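Local atomic coordinates of 2-hydroxyethylphosphonate dioxygenase (PDB entry 4YAR), a protein that catalyses the oxygen-dependent, iron-requiring conversion of 2-hydroxyethylphosphonate to hydroxymethylphosphonate and formate in the biosynthesis of the antibiotic bialaphos. Residues Y287-P292 and D415-T420; V229-V234 and A262-P267. The protein carries 1 engineered substitution. One frame throughout, in Å; residues are numbered along the deposited sequence.

Contact 1 of 2, residues Y287-P292 and D415-T420; sequences YRVLLP and DWLELT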
loop_
_atom_site.group_PDB
_atom_site.type_symbol
_atom_site.label_atom_id
_atom_site.label_comp_id
_atom_site.label_asym_id
_atom_site.label_seq_id
_atom_site.Cartn_x
_atom_site.Cartn_y
_atom_site.Cartn_z
ATOM N N TYR A 287 13.998 18.195 8.339
ATOM C CA TYR A 287 12.977 18.988 8.919
ATOM C C TYR A 287 11.569 18.625 8.459
ATOM O O TYR A 287 10.612 18.891 9.164
ATOM C CB TYR A 287 13.245 20.522 8.618
ATOM C CG TYR A 287 12.891 20.897 7.178
ATOM C CD1 TYR A 287 13.747 20.576 6.096
ATOM C CD2 TYR A 287 11.642 21.448 6.868
ATOM C CE1 TYR A 287 13.390 20.893 4.797
ATOM C CE2 TYR A 287 11.263 21.721 5.527
ATOM C CZ TYR A 287 12.137 21.481 4.524
ATOM O OH TYR A 287 11.742 21.689 3.211
ATOM N N ARG A 288 11.444 17.995 7.297
ATOM C CA ARG A 288 10.109 17.746 6.745
ATOM C C ARG A 288 9.167 16.903 7.645
ATOM O O ARG A 288 7.943 17.104 7.671
ATOM C CB ARG A 288 10.220 17.230 5.302
ATOM C CG ARG A 288 10.873 18.176 4.383
ATOM C CD ARG A 288 11.159 17.622 2.999
ATOM N NE ARG A 288 12.067 16.529 3.068
ATOM C CZ ARG A 288 12.438 15.774 2.071
ATOM N NH1 ARG A 288 13.277 14.798 2.325
ATOM N NH2 ARG A 288 11.999 15.967 0.825
ATOM N N VAL A 289 9.742 15.920 8.376
ATOM C CA VAL A 289 8.994 15.109 9.244
ATOM C C VAL A 289 8.498 15.805 10.493
ATOM O O VAL A 289 7.693 15.224 11.224
ATOM C CB VAL A 289 9.679 13.737 9.513
ATOM C CG1 VAL A 289 10.181 13.122 8.220
ATOM C CG2 VAL A 289 10.846 13.872 10.468
ATOM N N LEU A 290 8.916 17.073 10.726
ATOM C CA LEU A 290 8.389 17.889 11.815
ATOM C C LEU A 290 7.205 18.790 11.398
ATOM O O LEU A 290 6.527 19.369 12.257
ATOM C CB LEU A 290 9.473 18.799 12.417
ATOM C CG LEU A 290 10.713 18.110 12.920
ATOM C CD1 LEU A 290 11.778 19.094 13.372
ATOM C CD2 LEU A 290 10.358 17.215 14.106
ATOM N N LEU A 291 6.897 18.838 10.113
ATOM C CA LEU A 291 5.789 19.670 9.648
ATOM C C LEU A 291 4.454 18.921 9.926
ATOM O O LEU A 291 4.415 17.648 9.985
ATOM C CB LEU A 291 5.992 20.001 8.169
ATOM C CG LEU A 291 7.304 20.719 7.770
ATOM C CD1 LEU A 291 7.346 21.006 6.280
ATOM C CD2 LEU A 291 7.561 22.002 8.510
ATOM N N PRO A 292 3.380 19.669 10.086
ATOM C CA PRO A 292 2.053 19.137 10.363
ATOM C C PRO A 292 1.433 18.335 9.221
ATOM O O PRO A 292 1.553 18.711 8.062
ATOM C CB PRO A 292 1.209 20.401 10.659
ATOM C CG PRO A 292 1.969 21.524 10.144
ATOM C CD PRO A 292 3.407 21.136 10.136
ATOM N N ASP A 415 9.444 6.090 0.464
ATOM C CA ASP A 415 10.582 5.986 -0.507
ATOM C C ASP A 415 10.811 7.357 -1.145
ATOM O O ASP A 415 11.968 7.819 -1.322
ATOM C CB ASP A 415 10.290 5.007 -1.681
ATOM C CG ASP A 415 10.507 3.564 -1.340
ATOM O OD1 ASP A 415 11.160 3.218 -0.328
ATOM O OD2 ASP A 415 10.057 2.674 -2.093
ATOM N N TRP A 416 9.731 8.057 -1.457
ATOM C CA TRP A 416 9.889 9.391 -2.045
ATOM C C TRP A 416 10.638 10.330 -1.158
ATOM O O TRP A 416 11.529 11.113 -1.616
ATOM C CB TRP A 416 8.566 9.988 -2.538
ATOM C CG TRP A 416 8.072 9.384 -3.792
ATOM C CD1 TRP A 416 6.956 8.617 -3.959
ATOM C CD2 TRP A 416 8.704 9.447 -5.082
ATOM N NE1 TRP A 416 6.844 8.212 -5.274
ATOM C CE2 TRP A 416 7.905 8.697 -5.984
ATOM C CE3 TRP A 416 9.860 10.078 -5.567
ATOM C CZ2 TRP A 416 8.223 8.575 -7.338
ATOM C CZ3 TRP A 416 10.191 9.937 -6.938
ATOM C CH2 TRP A 416 9.375 9.179 -7.784
ATOM N N LEU A 417 10.336 10.259 0.142
ATOM C CA LEU A 417 11.056 11.115 1.082
ATOM C C LEU A 417 12.531 10.804 1.058
ATOM O O LEU A 417 13.394 11.671 0.998
ATOM C CB LEU A 417 10.456 10.941 2.481
ATOM C CG LEU A 417 11.067 11.790 3.598
ATOM C CD1 LEU A 417 10.493 13.183 3.545
ATOM C CD2 LEU A 417 10.730 11.166 4.913
ATOM N N GLU A 418 12.903 9.537 1.078
ATOM C CA GLU A 418 14.304 9.174 1.021
ATOM C C GLU A 418 14.951 9.482 -0.327
ATOM O O GLU A 418 16.123 9.823 -0.388
ATOM C CB GLU A 418 14.428 7.674 1.324
ATOM C CG GLU A 418 15.791 7.094 1.183
ATOM C CD GLU A 418 16.797 7.483 2.260
ATOM O OE1 GLU A 418 16.417 7.917 3.348
ATOM O OE2 GLU A 418 17.994 7.193 2.023
ATOM N N LEU A 419 14.208 9.364 -1.427
ATOM C CA LEU A 419 14.816 9.527 -2.713
ATOM C C LEU A 419 15.168 10.968 -2.945
ATOM O O LEU A 419 16.139 11.250 -3.636
ATOM C CB LEU A 419 13.868 9.029 -3.833
ATOM C CG LEU A 419 13.848 7.500 -3.907
ATOM C CD1 LEU A 419 12.680 7.096 -4.785
ATOM C CD2 LEU A 419 15.151 6.938 -4.448
ATOM N N THR A 420 14.406 11.867 -2.358
ATOM C CA THR A 420 14.807 13.272 -2.341
ATOM C C THR A 420 16.107 13.587 -1.479
ATOM O O THR A 420 16.828 14.531 -1.769
ATOM C CB THR A 420 13.587 14.166 -2.073
ATOM O OG1 THR A 420 12.964 13.870 -0.812
ATOM C CG2 THR A 420 12.539 13.973 -3.154
#

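Contact 2 of 2, residues V229-V234 and A262-P267; sequences VSAGSV and AALRSP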
loop_
_atom_site.group_PDB
_atom_site.type_symbol
_atom_site.label_atom_id
_atom_site.label_comp_id
_atom_site.label_asym_id
_atom_site.label_seq_id
_atom_site.Cartn_x
_atom_site.Cartn_y
_atom_site.Cartn_z
ATOM N N VAL A 229 1.504 13.973 18.917
ATOM C CA VAL A 229 2.863 13.770 18.416
ATOM C C VAL A 229 3.171 15.016 17.628
ATOM O O VAL A 229 2.871 15.055 16.442
ATOM C CB VAL A 229 2.896 12.560 17.491
ATOM C CG1 VAL A 229 4.268 12.375 16.873
ATOM C CG2 VAL A 229 2.481 11.312 18.251
ATOM N N SER A 230 3.698 16.041 18.302
ATOM C CA SER A 230 3.859 17.365 17.746
ATOM C C SER A 230 5.241 17.643 17.215
ATOM O O SER A 230 6.151 16.830 17.379
ATOM C CB SER A 230 3.570 18.358 18.841
ATOM O OG SER A 230 4.478 18.166 19.902
ATOM N N ALA A 231 5.436 18.814 16.620
ATOM C CA ALA A 231 6.757 19.157 16.140
ATOM C C ALA A 231 7.675 19.142 17.363
ATOM O O ALA A 231 8.799 18.692 17.276
ATOM C CB ALA A 231 6.774 20.498 15.411
ATOM N N GLY A 232 7.219 19.660 18.484
ATOM C CA GLY A 232 8.106 19.734 19.654
ATOM C C GLY A 232 8.478 18.427 20.251
ATOM O O GLY A 232 9.631 18.238 20.690
ATOM N N SER A 233 7.512 17.517 20.321
ATOM C CA SER A 233 7.757 16.217 21.006
ATOM C C SER A 233 8.689 15.432 20.145
ATOM O O SER A 233 9.622 14.812 20.666
ATOM C CB SER A 233 6.493 15.404 21.287
ATOM O OG SER A 233 5.847 15.008 20.108
ATOM N N VAL A 234 8.430 15.416 18.825
ATOM C CA VAL A 234 9.350 14.781 17.908
ATOM C C VAL A 234 10.759 15.434 17.937
ATOM O O VAL A 234 11.789 14.725 18.018
ATOM C CB VAL A 234 8.765 14.660 16.476
ATOM C CG1 VAL A 234 9.771 13.949 15.563
ATOM C CG2 VAL A 234 7.458 13.875 16.479
ATOM N N ALA A 262 8.912 29.697 18.806
ATOM C CA ALA A 262 7.884 30.242 17.893
ATOM C C ALA A 262 7.673 29.284 16.731
ATOM O O ALA A 262 6.542 29.036 16.329
ATOM C CB ALA A 262 8.309 31.590 17.372
ATOM N N ALA A 263 8.784 28.727 16.230
ATOM C CA ALA A 263 8.718 27.731 15.135
ATOM C C ALA A 263 7.984 26.450 15.476
ATOM O O ALA A 263 7.242 25.915 14.616
ATOM C CB ALA A 263 10.123 27.407 14.658
ATOM N N LEU A 264 8.121 25.989 16.724
ATOM C CA LEU A 264 7.437 24.788 17.173
ATOM C C LEU A 264 5.950 25.047 17.354
ATOM O O LEU A 264 5.194 24.142 17.175
ATOM C CB LEU A 264 8.106 24.169 18.446
ATOM C CG LEU A 264 9.584 23.842 18.250
ATOM C CD1 LEU A 264 10.278 23.640 19.605
ATOM C CD2 LEU A 264 9.704 22.606 17.359
ATOM N N ARG A 265 5.540 26.296 17.586
ATOM C CA ARG A 265 4.105 26.632 17.651
ATOM C C ARG A 265 3.439 26.651 16.256
ATOM O O ARG A 265 2.272 26.330 16.114
ATOM C CB ARG A 265 3.885 27.993 18.337
ATOM C CG ARG A 265 4.285 28.075 19.823
ATOM C CD ARG A 265 3.800 29.367 20.514
ATOM N NE ARG A 265 4.626 30.543 20.185
ATOM C CZ ARG A 265 5.747 30.888 20.824
ATOM N NH1 ARG A 265 6.203 30.134 21.798
ATOM N NH2 ARG A 265 6.450 31.966 20.458
ATOM N N SER A 266 4.193 27.019 15.234
ATOM C CA SER A 266 3.674 27.110 13.871
ATOM C C SER A 266 4.740 26.653 12.889
ATOM O O SER A 266 5.329 27.434 12.146
ATOM C CB SER A 266 3.236 28.554 13.647
ATOM O OG SER A 266 2.390 28.938 14.727
ATOM N N PRO A 267 5.004 25.333 12.868
ATOM C CA PRO A 267 6.045 24.746 12.025
ATOM C C PRO A 267 5.832 24.946 10.511
ATOM O O PRO A 267 6.820 25.022 9.747
ATOM C CB PRO A 267 6.007 23.263 12.370
ATOM C CG PRO A 267 4.850 23.059 13.294
ATOM C CD PRO A 267 4.218 24.350 13.617
HETATM O O HOH W 1 5.085 21.622 18.785
#

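Contact 1 of 2, residues Y287-P292 and D415-T420
Arg288, on the short 3-10 turn 287-290, meets Leu417 and Thr420 of helix 413-420 in a small surface contact that is part polar and part apolar. The turn lies within the second cro/C1-type region, after helix 270-283. The helix lies far along the chain, beyond the strands that end with 400-407. The two backbones stay apart, with the CA atoms of Arg288 and Leu417 8.8 Å from each other. Side chains span the gap.

The Arg288 chain runs out extended at first and bends at chi3 (-63°), which brings the guanidinium up against the helix. Its NH2 donates to Thr420 OG1 at 2.8 Å. The bond is fairly straight, 161° at the hydrogen, and OG1 lies close to the guanidinium plane. A weak second bond runs from Arg288 NH1 to the backbone O of Leu417, 3.4 Å long. Leu417 O also lies 2.9 Å from Thr420 OG1, so the hydroxyl and the carbonyl face the guanidinium side by side.

Leu417 covers one face of the guanidinium. Its CD1 stands 3.3 Å above the plane, displaced toward the rim. The other branch, CD2, reaches Val289 CG1 at 3.9 Å, and these two side chains cross at about a right angle. Val289 also touches Phe238 of helix 231-241.

Arg288 NH1 also forms a salt bridge with Asp286. The charge is therefore probably balanced by Asp286, just before the turn, while the helix supplies neutral oxygens. The in-plane bond to Thr420 and the methyl over one face together limit how the guanidinium can rotate.

Contact 2 of 2, residues V229-V234 and A262-P267
Leu264 places CG beside its backbone N (chi1 -57°), and chi2 of 163° sets CD1 nearly anti to CA and turns the other methyl, CD2, to the start of helix 231-241. There CD2 rests against the backbone, 4.0 Å from Gly232 CA and equally close to the carbonyl carbon of Ala231. Glycine offers only its CA here, and the CA atoms of Gly232 and Leu264 come within 5.7 Å.

Ala231 points its methyl at the other segment and meets two residues there. Its CB is 3.8 Å from Pro267 CG and slightly farther from Leu264 CD2. The methyl thus bridges the last turn of helix 257-265 and the proline that follows it. Leu276 of helix 270-283 touches both Leu264 and Pro267.

One water links the two backbones. It accepts from Gly232 N at 2.9 Å and donates to Leu264 O at 3.0 Å. Both groups belong to helix ends: the N-H is in the first turn of one helix and the carbonyl in the last turn of the other.

The first of these ends is closed by a capping box. Ser230 is the N-cap, and its OG accepts from Ser233 N (156° at the hydrogen). In return Ser233 OG accepts from Ser230 N at 3.0 Å, through a more bent bond.

Residues 262-265 lie at the end of a probable DNA-binding helix-turn-helix motif. The contact packs that end against the N-terminus of helix 231-241. No direct hydrogen bond crosses between the segments. Apolar packing and one shared water join them, while the serine pair satisfies the first-turn N-H of Ser233 locally.

Overall arrangement
The two contacts come in series along the chain: contact 2 closes at Pro267 before contact 1 opens at Tyr287. Their centres lie about 16 Å apart, on the same side of the chain's centre. Helix 270-283 runs between 262-267 and 287-292, and side chains of both segments touch it. The contacts also meet directly. Leu290 CD2 lies 3.6 Å from Val234 CG1, and Leu291 packs on Pro267. Contact 2 joins helices 231-241 and 257-265; contact 1 links the 3-10 turn 287-290 to helix 413-420. Both lie away from the iron and substrate sites. Together they join the helices around 231-290 to one another and to helix 413-420.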